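Local coordinates for protein Apc35852 (PDB 1U9C) that is of unknown function but belongs to the DJ-1/PfpI family, whose members include chaperone-like and protease-like proteins, at residues A[153-157]-A[158-162]. Sequence-based numbering, arbitrary orientation.
Sequences TSFTD and EEERE
Thr156 and Glu159 grip each other at the start of helix 157-163. Thr156 OG1 sits between its own backbone N and carbonyl carbon (chi1 61°), a placement that turns it to the Glu159 backbone, whose N donates to it at 3.1 Å. In return, the Glu159 side chain, extended beyond CG, runs back past the threonine and brings OE1 to within 2.9 Å of Thr156 N, which meets it nearly along the carboxylate C-O bond. Thr156 OG1 donates to the same oxygen at 2.8 Å, arriving from above the carboxylate plane, so Thr156 alone supplies two of the bonds to OE1. OE2 is taken by Trp190 N and Asn205 ND2, so both carboxylate oxygens of this buried residue are satisfied.

Glu159 CB stands over one face of the Phe155 ring, 3.8 Å from the centroid and 15° off the normal, a CH-pi contact. The Phe155 ring and the Glu159 carboxylate are nearly parallel, 14° apart. Glu160, bent at chi2, crosses the phenyl ring at about a right angle and puts OE2 3.6 Å from Phe155 CE2; OE2 bonds His99 NE2 and OE1 bonds His130 NE2, next in sequence to Cys129, here oxidised to the sulfinic acid. Glu160 N to Thr156 O and Arg161 N to Asp157 O complete the first turn; Asp157 O also lies over one face of the Arg161 guanidinium, toward its rim. Reciprocal bonds between Thr156 and Glu159 make this a capping box with Thr156 as N-cap, at a helix start bordering what is probably the reactive-cysteine site of the DJ-1/PfpI fold.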
loop_
_atom_site.group_PDB
_atom_site.type_symbol
_atom_site.label_atom_id
_atom_site.label_comp_id
_atom_site.label_asym_id
_atom_site.label_seq_id
_atom_site.Cartn_x
_atom_site.Cartn_y
_atom_site.Cartn_z
ATOM N N THR A 153 -8.189 8.085 -1.008
ATOM C CA THR A 153 -8.820 7.443 0.123
ATOM C C THR A 153 -7.813 6.665 0.928
ATOM O O THR A 153 -6.670 6.481 0.509
ATOM C CB THR A 153 -10.003 6.592 -0.343
ATOM O OG1 THR A 153 -10.831 6.212 0.759
ATOM C CG2 THR A 153 -9.603 5.296 -1.015
ATOM N N SER A 154 -8.252 6.200 2.093
ATOM C CA SER A 154 -7.446 5.357 2.974
ATOM C C SER A 154 -8.363 4.809 4.020
ATOM O O SER A 154 -9.511 5.210 4.116
ATOM C CB SER A 154 -6.305 6.095 3.667
ATOM O OG SER A 154 -6.758 7.022 4.677
ATOM N N PHE A 155 -7.799 4.015 4.931
ATOM C CA PHE A 155 -8.498 3.625 6.137
ATOM C C PHE A 155 -8.931 4.907 6.823
ATOM O O PHE A 155 -8.158 5.829 6.993
ATOM C CB PHE A 155 -7.557 2.890 7.050
ATOM C CG PHE A 155 -8.222 1.987 8.025
ATOM C CD1 PHE A 155 -8.791 0.819 7.615
ATOM C CD2 PHE A 155 -8.174 2.266 9.371
ATOM C CE1 PHE A 155 -9.327 -0.042 8.531
ATOM C CE2 PHE A 155 -8.710 1.396 10.286
ATOM C CZ PHE A 155 -9.266 0.250 9.867
ATOM N N THR A 156 -10.193 4.965 7.181
ATOM C CA THR A 156 -10.738 6.213 7.689
ATOM C C THR A 156 -10.542 6.332 9.172
ATOM O O THR A 156 -10.383 5.335 9.878
ATOM C CB THR A 156 -12.241 6.334 7.363
ATOM O OG1 THR A 156 -12.974 5.261 7.971
ATOM C CG2 THR A 156 -12.524 6.277 5.872
ATOM N N ASP A 157 -10.614 7.570 9.640
ATOM C CA ASP A 157 -10.534 7.833 11.072
ATOM C C ASP A 157 -11.658 7.142 11.803
ATOM O O ASP A 157 -11.457 6.668 12.910
ATOM C CB ASP A 157 -10.604 9.302 11.380
ATOM C CG ASP A 157 -9.422 10.080 10.864
ATOM O OD1 ASP A 157 -8.397 9.493 10.454
ATOM O OD2 ASP A 157 -9.454 11.338 10.873
ATOM N N GLU A 158 -12.857 7.113 11.201
ATOM C CA GLU A 158 -13.993 6.360 11.757
ATOM C C GLU A 158 -13.726 4.869 11.892
ATOM O O GLU A 158 -14.018 4.263 12.906
ATOM C CB GLU A 158 -15.251 6.549 10.882
ATOM C CG GLU A 158 -16.503 5.880 11.464
ATOM C CD GLU A 158 -17.687 5.812 10.493
ATOM O OE1 GLU A 158 -17.520 6.057 9.279
ATOM O OE2 GLU A 158 -18.809 5.516 10.957
ATOM N N GLU A 159 -13.145 4.270 10.857
ATOM C CA GLU A 159 -12.768 2.866 10.911
ATOM C C GLU A 159 -11.697 2.651 11.986
ATOM O O GLU A 159 -11.788 1.700 12.739
ATOM C CB GLU A 159 -12.269 2.369 9.555
ATOM C CG GLU A 159 -13.399 2.076 8.569
ATOM C CD GLU A 159 -12.981 2.057 7.100
ATOM O OE1 GLU A 159 -12.190 2.937 6.678
ATOM O OE2 GLU A 159 -13.504 1.210 6.341
ATOM N N GLU A 160 -10.785 3.601 12.129
ATOM C CA GLU A 160 -9.717 3.502 13.136
ATOM C C GLU A 160 -10.254 3.604 14.560
ATOM O O GLU A 160 -9.777 2.927 15.478
ATOM C CB GLU A 160 -8.662 4.601 12.905
ATOM C CG GLU A 160 -7.313 4.351 13.571
ATOM C CD GLU A 160 -6.542 3.236 12.898
ATOM O OE1 GLU A 160 -5.792 3.531 11.951
ATOM O OE2 GLU A 160 -6.729 2.072 13.266
ATOM N N ARG A 161 -11.206 4.505 14.774
ATOM C CA ARG A 161 -11.846 4.622 16.083
ATOM C C ARG A 161 -12.653 3.368 16.402
ATOM O O ARG A 161 -12.682 2.940 17.536
ATOM C CB ARG A 161 -12.770 5.839 16.143
ATOM C CG ARG A 161 -12.051 7.190 16.161
ATOM C CD ARG A 161 -12.972 8.348 16.463
ATOM N NE ARG A 161 -14.155 8.293 15.616
ATOM C CZ ARG A 161 -14.318 8.928 14.456
ATOM N NH1 ARG A 161 -13.376 9.735 13.961
ATOM N NH2 ARG A 161 -15.454 8.761 13.785
ATOM N N GLU A 162 -13.317 2.793 15.402
ATOM C CA GLU A 162 -14.103 1.588 15.628
ATOM C C GLU A 162 -13.243 0.434 16.083
ATOM O O GLU A 162 -13.587 -0.263 17.033
ATOM C CB GLU A 162 -14.927 1.192 14.400
ATOM C CG GLU A 162 -15.499 -0.224 14.529
ATOM C CD GLU A 162 -16.787 -0.456 13.770
ATOM O OE1 GLU A 162 -16.899 -1.532 13.140
ATOM O OE2 GLU A 162 -17.680 0.416 13.798
#